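Local coordinates for cytoplasmic protein (Cryptococcus neoformans var. grubii serotype A, PDB 7LPO) that probably hydrolyses steryl beta-glucosides, as a sterylglucosidase of glycoside hydrolase family 5, at residues A[112-117]-A[237-242]; A[157-162]-A[351-356]. All coordinates share one frame; numbering follows the deposited sequence.

Overall arrangement
From the N terminus the chain first passes 112-117, the loop joining helix 105-109 to helix 118-133, and then 157-162, which leads into the short helix 159-163. Helix 232-254 follows and closes contact 1 by bringing 237-242 back to that loop, 120 residues on. Contact 2 closes later, when 351-356, at the end of helix 350-353, reaches 157-162. The two closures therefore cross rather than nest. Their centres lie about 12 Å apart, and they touch: Gly-112 and Pro-113 pack on Trp-159, and Pro-113 also meets Trp-355. Contact 1 ties a loop to helix 232-254 and contact 2 ties helix 159-163 to 351-356, in what is probably the TIM-barrel part of the chain.

Contact 1 (A[112-117]-A[237-242]); sequences GPKEYD and QDHFID
Pro-113 and His-239 make the first touch between a type II beta turn, Gly-112 to Glu-115, and helix 232-254 in the TIM-barrel region of this family 5 glycosidase. Gly-112, in the loop that follows helix 105-109, opens the turn with positive phi, a conformation that suits glycine, and its O accepts the Glu-115 N bond that closes the turn. The compact ring of Pro-113 fits the second turn position and puts CB 3.6 Å from His-239 NE2. Across the imidazole, ND1 is bonded to Phe-235 O, which fixes the ring's rotation. Lys-114 runs its chain across His-239 at about a right angle, CE lying 4.1 Å from NE2. Lys-114 NZ stays 5.0 Å from Asp-242 OD2, too far for a salt bridge, so any attraction is long-range; Asp-242 OD1 is salt-bridged to Arg-415. Tyr-116 has CG anti to its carbonyl carbon (chi1 -58°), which sends the phenol toward the helix, while Lys-114 CA lies above one ring face, near the rim. The Tyr-116 hydroxyl suits a watery boundary: it donates to one water, which donates to His-239 O, and accepts from a second, weakly linked to Asp-242 OD2. Tyr-116 OH also touches Asp-242 CB at 3.3 Å.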
ATOM      1  N   GLY A 112      -7.559   7.002  23.273  1.00 19.97           N
ATOM      2  CA  GLY A 112      -7.660   5.876  24.169  1.00 14.49           C
ATOM      3  C   GLY A 112      -8.676   4.885  23.648  1.00 14.45           C
ATOM      4  O   GLY A 112      -9.434   5.176  22.716  1.00 14.77           O
ATOM      5  N   PRO A 113      -8.720   3.691  24.247  1.00 18.69           N
ATOM      6  CA  PRO A 113      -9.699   2.686  23.806  1.00 20.82           C
ATOM      7  C   PRO A 113     -11.121   3.223  23.788  1.00 23.48           C
ATOM      8  O   PRO A 113     -11.622   3.710  24.806  1.00 24.87           O
ATOM      9  CB  PRO A 113      -9.549   1.553  24.831  1.00 21.12           C
ATOM     10  CG  PRO A 113      -8.262   1.792  25.524  1.00 18.99           C
ATOM     11  CD  PRO A 113      -7.895   3.236  25.380  1.00 18.02           C
ATOM     12  N   LYS A 114     -11.773   3.143  22.629  1.00 25.07           N
ATOM     13  CA  LYS A 114     -13.155   3.563  22.420  1.00 27.99           C
ATOM     14  C   LYS A 114     -13.365   5.062  22.591  1.00 29.04           C
ATOM     15  O   LYS A 114     -14.510   5.511  22.714  1.00 31.02           O
ATOM     16  CB  LYS A 114     -14.104   2.787  23.337  1.00 29.15           C
ATOM     17  CG  LYS A 114     -14.330   1.361  22.847  1.00 32.28           C
ATOM     18  CD  LYS A 114     -14.993   0.488  23.884  1.00 38.69           C
ATOM     19  CE  LYS A 114     -15.025  -0.961  23.414  1.00 45.49           C
ATOM     20  NZ  LYS A 114     -15.984  -1.787  24.209  1.00 50.00           N
ATOM     21  N   GLU A 115     -12.287   5.846  22.571  1.00 27.71           N
ATOM     22  CA  GLU A 115     -12.346   7.305  22.509  1.00 27.92           C
ATOM     23  C   GLU A 115     -12.051   7.702  21.068  1.00 24.72           C
ATOM     24  O   GLU A 115     -10.902   7.943  20.698  1.00 26.56           O
ATOM     25  CB  GLU A 115     -11.348   7.932  23.474  1.00 32.72           C
ATOM     26  CG  GLU A 115     -11.781   7.963  24.923  1.00 39.55           C
ATOM     27  CD  GLU A 115     -10.795   8.743  25.799  1.00 45.71           C
ATOM     28  OE1 GLU A 115      -9.839   8.127  26.336  1.00 44.18           O
ATOM     29  OE2 GLU A 115     -10.976   9.976  25.956  1.00 51.53           O
ATOM     30  N   TYR A 116     -13.087   7.763  20.238  1.00 19.28           N
ATOM     31  CA  TYR A 116     -12.922   7.956  18.808  1.00 17.94           C
ATOM     32  C   TYR A 116     -12.879   9.440  18.459  1.00 18.84           C
ATOM     33  O   TYR A 116     -13.676  10.237  18.965  1.00 18.97           O
ATOM     34  CB  TYR A 116     -14.055   7.259  18.047  1.00 18.91           C
ATOM     35  CG  TYR A 116     -14.145   5.772  18.318  1.00 21.52           C
ATOM     36  CD1 TYR A 116     -13.139   4.909  17.903  1.00 22.23           C
ATOM     37  CD2 TYR A 116     -15.234   5.234  18.991  1.00 23.66           C
ATOM     38  CE1 TYR A 116     -13.214   3.549  18.152  1.00 22.37           C
ATOM     39  CE2 TYR A 116     -15.318   3.883  19.251  1.00 23.82           C
ATOM     40  CZ  TYR A 116     -14.305   3.044  18.823  1.00 22.54           C
ATOM     41  OH  TYR A 116     -14.390   1.701  19.085  1.00 22.10           O
ATOM     42  N   ASP A 117     -11.946   9.801  17.572  1.00 18.66           N
ATOM     43  CA  ASP A 117     -11.791  11.179  17.100  1.00 19.07           C
ATOM     44  C   ASP A 117     -12.856  11.434  16.037  1.00 18.60           C
ATOM     45  O   ASP A 117     -12.628  11.293  14.831  1.00 18.45           O
ATOM     46  CB  ASP A 117     -10.385  11.414  16.559  1.00 20.68           C
ATOM     47  CG  ASP A 117     -10.067  12.895  16.382  1.00 24.21           C
ATOM     48  OD1 ASP A 117     -11.008  13.692  16.195  1.00 26.00           O
ATOM     49  OD2 ASP A 117      -8.876  13.264  16.406  1.00 26.64           O
ATOM     50  N   GLN A 237      -7.840  -6.977  17.865  1.00 14.43           N
ATOM     51  CA  GLN A 237      -8.625  -7.049  16.633  1.00 14.38           C
ATOM     52  C   GLN A 237      -9.965  -6.337  16.792  1.00 14.35           C
ATOM     53  O   GLN A 237     -10.405  -5.624  15.884  1.00 14.31           O
ATOM     54  CB  GLN A 237      -8.849  -8.508  16.211  1.00 14.40           C
ATOM     55  CG  GLN A 237      -7.618  -9.208  15.657  1.00 14.42           C
ATOM     56  CD  GLN A 237      -7.956 -10.414  14.776  1.00 15.45           C
ATOM     57  OE1 GLN A 237      -8.923 -10.396  14.005  1.00 15.79           O
ATOM     58  NE2 GLN A 237      -7.140 -11.461  14.877  1.00 14.99           N
ATOM     59  N   ASP A 238     -10.632  -6.517  17.937  1.00 14.92           N
ATOM     60  CA  ASP A 238     -11.936  -5.886  18.141  1.00 16.27           C
ATOM     61  C   ASP A 238     -11.824  -4.366  18.161  1.00 15.57           C
ATOM     62  O   ASP A 238     -12.704  -3.665  17.650  1.00 16.02           O
ATOM     63  CB  ASP A 238     -12.574  -6.375  19.447  1.00 22.57           C
ATOM     64  CG  ASP A 238     -13.086  -7.798  19.360  1.00 29.71           C
ATOM     65  OD1 ASP A 238     -13.018  -8.406  18.274  1.00 33.54           O
ATOM     66  OD2 ASP A 238     -13.552  -8.322  20.392  1.00 33.66           O
ATOM     67  N   HIS A 239     -10.769  -3.824  18.772  1.00 14.35           N
ATOM     68  CA  HIS A 239     -10.641  -2.367  18.797  1.00 15.68           C
ATOM     69  C   HIS A 239     -10.327  -1.824  17.404  1.00 16.35           C
ATOM     70  O   HIS A 239     -10.842  -0.772  17.008  1.00 14.27           O
ATOM     71  CB  HIS A 239      -9.575  -1.938  19.814  1.00 15.38           C
ATOM     72  CG  HIS A 239     -10.078  -1.881  21.226  1.00 17.25           C
ATOM     73  ND1 HIS A 239     -10.071  -2.976  22.063  1.00 17.59           N
ATOM     74  CD2 HIS A 239     -10.617  -0.865  21.944  1.00 17.80           C
ATOM     75  CE1 HIS A 239     -10.582  -2.637  23.236  1.00 18.20           C
ATOM     76  NE2 HIS A 239     -10.928  -1.363  23.189  1.00 17.04           N
ATOM     77  N   PHE A 240      -9.517  -2.547  16.625  1.00 14.30           N
ATOM     78  CA  PHE A 240      -9.211  -2.092  15.270  1.00 14.27           C
ATOM     79  C   PHE A 240     -10.447  -2.155  14.379  1.00 14.22           C
ATOM     80  O   PHE A 240     -10.749  -1.209  13.643  1.00 16.23           O
ATOM     81  CB  PHE A 240      -8.076  -2.932  14.676  1.00 14.28           C
ATOM     82  CG  PHE A 240      -7.891  -2.739  13.195  1.00 14.25           C
ATOM     83  CD1 PHE A 240      -7.340  -1.568  12.698  1.00 14.68           C
ATOM     84  CD2 PHE A 240      -8.283  -3.717  12.304  1.00 14.23           C
ATOM     85  CE1 PHE A 240      -7.184  -1.387  11.332  1.00 14.75           C
ATOM     86  CE2 PHE A 240      -8.126  -3.544  10.954  1.00 14.45           C
ATOM     87  CZ  PHE A 240      -7.572  -2.383  10.462  1.00 14.19           C
ATOM     88  N   ILE A 241     -11.178  -3.268  14.438  1.00 14.24           N
ATOM     89  CA  ILE A 241     -12.385  -3.425  13.634  1.00 16.50           C
ATOM     90  C   ILE A 241     -13.460  -2.440  14.080  1.00 14.59           C
ATOM     91  O   ILE A 241     -14.193  -1.886  13.252  1.00 16.68           O
ATOM     92  CB  ILE A 241     -12.865  -4.889  13.706  1.00 15.88           C
ATOM     93  CG1 ILE A 241     -11.815  -5.797  13.045  1.00 16.55           C
ATOM     94  CG2 ILE A 241     -14.227  -5.056  13.044  1.00 16.42           C
ATOM     95  CD1 ILE A 241     -12.068  -7.288  13.196  1.00 17.91           C
ATOM     96  N   ASP A 242     -13.557  -2.188  15.389  1.00 14.20           N
ATOM     97  CA  ASP A 242     -14.510  -1.194  15.877  1.00 14.27           C
ATOM     98  C   ASP A 242     -14.156   0.200  15.377  1.00 14.16           C
ATOM     99  O   ASP A 242     -15.042   0.984  15.025  1.00 15.82           O
ATOM    100  CB  ASP A 242     -14.549  -1.190  17.408  1.00 19.54           C
ATOM    101  CG  ASP A 242     -15.396  -2.313  17.985  1.00 24.34           C
ATOM    102  OD1 ASP A 242     -15.921  -3.138  17.201  1.00 26.23           O
ATOM    103  OD2 ASP A 242     -15.520  -2.377  19.237  1.00 24.87           O
TER
HETATM  104  O   HOH W   1     -12.165   0.649  19.298  1.00 14.29           O
HETATM  105  O   HOH W   2     -16.785   0.829  19.628  1.00 39.58           O

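Contact 2 (A[157-162]-A[351-356]); sequences PLWTLY and GKWGWT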
ATOM      1  N   PRO A 157      -2.459   3.192  17.459  1.00 14.43           N
ATOM      2  CA  PRO A 157      -2.198   4.190  18.501  1.00 14.46           C
ATOM      3  C   PRO A 157      -1.213   3.674  19.538  1.00 14.52           C
ATOM      4  O   PRO A 157      -1.078   2.470  19.766  1.00 14.54           O
ATOM      5  CB  PRO A 157      -3.579   4.453  19.114  1.00 14.44           C
ATOM      6  CG  PRO A 157      -4.404   3.257  18.769  1.00 14.42           C
ATOM      7  CD  PRO A 157      -3.862   2.738  17.452  1.00 14.40           C
ATOM      8  N   LEU A 158      -0.525   4.621  20.176  1.00 14.72           N
ATOM      9  CA  LEU A 158       0.535   4.276  21.119  1.00 14.80           C
ATOM     10  C   LEU A 158       0.047   3.356  22.233  1.00 14.68           C
ATOM     11  O   LEU A 158       0.821   2.532  22.738  1.00 14.73           O
ATOM     12  CB  LEU A 158       1.123   5.555  21.716  1.00 15.90           C
ATOM     13  CG  LEU A 158       2.130   5.427  22.855  1.00 16.75           C
ATOM     14  CD1 LEU A 158       3.430   4.803  22.377  1.00 17.35           C
ATOM     15  CD2 LEU A 158       2.376   6.813  23.440  1.00 17.49           C
ATOM     16  N   TRP A 159      -1.216   3.474  22.636  1.00 14.63           N
ATOM     17  CA  TRP A 159      -1.646   2.666  23.763  1.00 14.66           C
ATOM     18  C   TRP A 159      -1.688   1.177  23.438  1.00 14.66           C
ATOM     19  O   TRP A 159      -1.750   0.370  24.371  1.00 14.70           O
ATOM     20  CB  TRP A 159      -3.006   3.143  24.285  1.00 14.63           C
ATOM     21  CG  TRP A 159      -4.157   3.190  23.306  1.00 14.57           C
ATOM     22  CD1 TRP A 159      -4.660   4.296  22.695  1.00 14.52           C
ATOM     23  CD2 TRP A 159      -4.971   2.093  22.880  1.00 14.54           C
ATOM     24  NE1 TRP A 159      -5.732   3.961  21.907  1.00 14.47           N
ATOM     25  CE2 TRP A 159      -5.943   2.611  22.002  1.00 14.48           C
ATOM     26  CE3 TRP A 159      -4.974   0.725  23.158  1.00 14.56           C
ATOM     27  CZ2 TRP A 159      -6.899   1.810  21.392  1.00 14.45           C
ATOM     28  CZ3 TRP A 159      -5.925  -0.071  22.551  1.00 14.52           C
ATOM     29  CH2 TRP A 159      -6.875   0.473  21.677  1.00 14.47           C
ATOM     30  N   THR A 160      -1.634   0.786  22.156  1.00 14.62           N
ATOM     31  CA  THR A 160      -1.596  -0.645  21.852  1.00 14.62           C
ATOM     32  C   THR A 160      -0.286  -1.273  22.311  1.00 14.69           C
ATOM     33  O   THR A 160      -0.264  -2.446  22.698  1.00 14.71           O
ATOM     34  CB  THR A 160      -1.800  -0.914  20.352  1.00 14.57           C
ATOM     35  OG1 THR A 160      -0.774  -0.264  19.580  1.00 14.57           O
ATOM     36  CG2 THR A 160      -3.179  -0.438  19.912  1.00 14.51           C
ATOM     37  N   LEU A 161       0.813  -0.517  22.268  1.00 14.76           N
ATOM     38  CA  LEU A 161       2.079  -1.025  22.792  1.00 15.18           C
ATOM     39  C   LEU A 161       1.968  -1.354  24.278  1.00 14.83           C
ATOM     40  O   LEU A 161       2.410  -2.419  24.732  1.00 14.87           O
ATOM     41  CB  LEU A 161       3.189  -0.000  22.568  1.00 14.79           C
ATOM     42  CG  LEU A 161       3.880  -0.003  21.208  1.00 14.77           C
ATOM     43  CD1 LEU A 161       2.904   0.446  20.154  1.00 14.70           C
ATOM     44  CD2 LEU A 161       5.103   0.906  21.223  1.00 17.15           C
ATOM     45  N   TYR A 162       1.411  -0.428  25.059  1.00 14.83           N
ATOM     46  CA  TYR A 162       1.214  -0.685  26.479  1.00 14.88           C
ATOM     47  C   TYR A 162       0.290  -1.871  26.694  1.00 14.87           C
ATOM     48  O   TYR A 162       0.534  -2.701  27.574  1.00 14.93           O
ATOM     49  CB  TYR A 162       0.655   0.562  27.148  1.00 14.87           C
ATOM     50  CG  TYR A 162       1.656   1.660  27.309  1.00 14.90           C
ATOM     51  CD1 TYR A 162       2.670   1.563  28.252  1.00 14.98           C
ATOM     52  CD2 TYR A 162       1.599   2.791  26.526  1.00 14.86           C
ATOM     53  CE1 TYR A 162       3.582   2.565  28.421  1.00 15.01           C
ATOM     54  CE2 TYR A 162       2.514   3.807  26.689  1.00 14.89           C
ATOM     55  CZ  TYR A 162       3.498   3.688  27.644  1.00 14.97           C
ATOM     56  OH  TYR A 162       4.409   4.698  27.808  1.00 15.00           O
ATOM     57  N   GLY A 351      -3.249   0.898  34.086  1.00 18.82           N
ATOM     58  CA  GLY A 351      -3.825   1.820  35.044  1.00 20.07           C
ATOM     59  C   GLY A 351      -4.219   3.146  34.436  1.00 21.05           C
ATOM     60  O   GLY A 351      -5.174   3.779  34.894  1.00 23.58           O
ATOM     61  N   LYS A 352      -3.490   3.593  33.417  1.00 15.26           N
ATOM     62  CA  LYS A 352      -3.744   4.882  32.796  1.00 15.14           C
ATOM     63  C   LYS A 352      -4.817   4.797  31.719  1.00 19.45           C
ATOM     64  O   LYS A 352      -5.763   5.595  31.719  1.00 19.61           O
ATOM     65  CB  LYS A 352      -2.450   5.426  32.197  1.00 16.85           C
ATOM     66  CG  LYS A 352      -2.656   6.497  31.143  1.00 21.14           C
ATOM     67  CD  LYS A 352      -1.339   7.204  30.814  1.00 23.27           C
ATOM     68  CE  LYS A 352      -1.480   8.084  29.590  1.00 26.08           C
ATOM     69  NZ  LYS A 352      -0.151   8.515  29.073  1.00 28.69           N
ATOM     70  N   TRP A 353      -4.675   3.844  30.787  1.00 19.60           N
ATOM     71  CA  TRP A 353      -5.586   3.749  29.654  1.00 19.39           C
ATOM     72  C   TRP A 353      -6.878   3.016  29.991  1.00 20.18           C
ATOM     73  O   TRP A 353      -7.843   3.114  29.228  1.00 20.52           O
ATOM     74  CB  TRP A 353      -4.880   3.056  28.485  1.00 20.50           C
ATOM     75  CG  TRP A 353      -3.642   3.792  28.034  1.00 20.96           C
ATOM     76  CD1 TRP A 353      -2.341   3.476  28.318  1.00 20.44           C
ATOM     77  CD2 TRP A 353      -3.602   4.972  27.228  1.00 21.54           C
ATOM     78  NE1 TRP A 353      -1.497   4.387  27.732  1.00 21.02           N
ATOM     79  CE2 TRP A 353      -2.246   5.316  27.058  1.00 21.22           C
ATOM     80  CE3 TRP A 353      -4.582   5.769  26.630  1.00 20.69           C
ATOM     81  CZ2 TRP A 353      -1.846   6.423  26.309  1.00 20.95           C
ATOM     82  CZ3 TRP A 353      -4.184   6.866  25.890  1.00 20.11           C
ATOM     83  CH2 TRP A 353      -2.829   7.184  25.736  1.00 19.90           C
ATOM     84  N   GLY A 354      -6.918   2.281  31.098  1.00 25.73           N
ATOM     85  CA  GLY A 354      -8.178   1.797  31.631  1.00 26.19           C
ATOM     86  C   GLY A 354      -8.616   0.403  31.231  1.00 28.39           C
ATOM     87  O   GLY A 354      -9.798   0.185  30.959  1.00 34.10           O
ATOM     88  N   TRP A 355      -7.698  -0.554  31.198  1.00 20.41           N
ATOM     89  CA  TRP A 355      -8.060  -1.958  31.081  1.00 19.60           C
ATOM     90  C   TRP A 355      -7.525  -2.702  32.297  1.00 14.88           C
ATOM     91  O   TRP A 355      -6.703  -2.185  33.057  1.00 14.93           O
ATOM     92  CB  TRP A 355      -7.527  -2.575  29.774  1.00 18.14           C
ATOM     93  CG  TRP A 355      -6.063  -2.382  29.547  1.00 16.39           C
ATOM     94  CD1 TRP A 355      -5.044  -3.019  30.188  1.00 17.97           C
ATOM     95  CD2 TRP A 355      -5.452  -1.484  28.614  1.00 16.63           C
ATOM     96  NE1 TRP A 355      -3.826  -2.578  29.705  1.00 18.35           N
ATOM     97  CE2 TRP A 355      -4.053  -1.628  28.746  1.00 18.22           C
ATOM     98  CE3 TRP A 355      -5.949  -0.570  27.686  1.00 16.81           C
ATOM     99  CZ2 TRP A 355      -3.149  -0.894  27.978  1.00 14.80           C
ATOM    100  CZ3 TRP A 355      -5.049   0.148  26.916  1.00 16.93           C
ATOM    101  CH2 TRP A 355      -3.663  -0.016  27.074  1.00 17.55           C
ATOM    102  N   THR A 356      -8.009  -3.926  32.479  1.00 16.41           N
ATOM    103  CA  THR A 356      -7.537  -4.815  33.533  1.00 20.24           C
ATOM    104  C   THR A 356      -6.747  -5.953  32.896  1.00 20.71           C
ATOM    105  O   THR A 356      -7.275  -6.681  32.050  1.00 22.95           O
ATOM    106  CB  THR A 356      -8.705  -5.373  34.351  1.00 25.23           C
ATOM    107  OG1 THR A 356      -9.481  -4.292  34.878  1.00 26.48           O
ATOM    108  CG2 THR A 356      -8.204  -6.232  35.507  1.00 28.24           C
TER
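Trp-159 presses its CB onto the face of the Trp-353 indole, 3.6 Å from the centroid of the five-membered ring and 16° off its normal, a CH-pi contact. Lys-352 CE lies on the opposite face, nearer the rim. Beyond CB the Trp-159 ring turns away: CG sits between the backbone N and the carbonyl carbon (chi1 56°), and the two indoles meet obliquely, with planes at 42°. Trp-159 NE1 is hydrogen-bonded to Glu-109 O, while Pro-157 CG packs against one face of the same indole, near its rim. Tyr-162, one helical turn on, brings CD2 to 3.7 Å from Trp-353 NE1, again with tilted rings. Trp-159, Tyr-162 and Trp-353 form an aromatic cluster joining helix 159-163 to the end of helix 350-353, where Gly-354, with positive phi, takes the chain out of the helix. The Trp-353 indole is broad enough for Trp-159 CB over its face and Tyr-162 CD2 at NE1. Tyr-162 OH is hydrogen-bonded to Glu-66 OE2 and Arg-348 NH1. Trp-355 crosses Trp-159 obliquely, its six-membered ring meeting the helix backbone: CZ3 is 3.8 Å from Trp-159 CE3, CZ2 packs on Tyr-162 C, and CH2 is 3.3 Å from Trp-159 O.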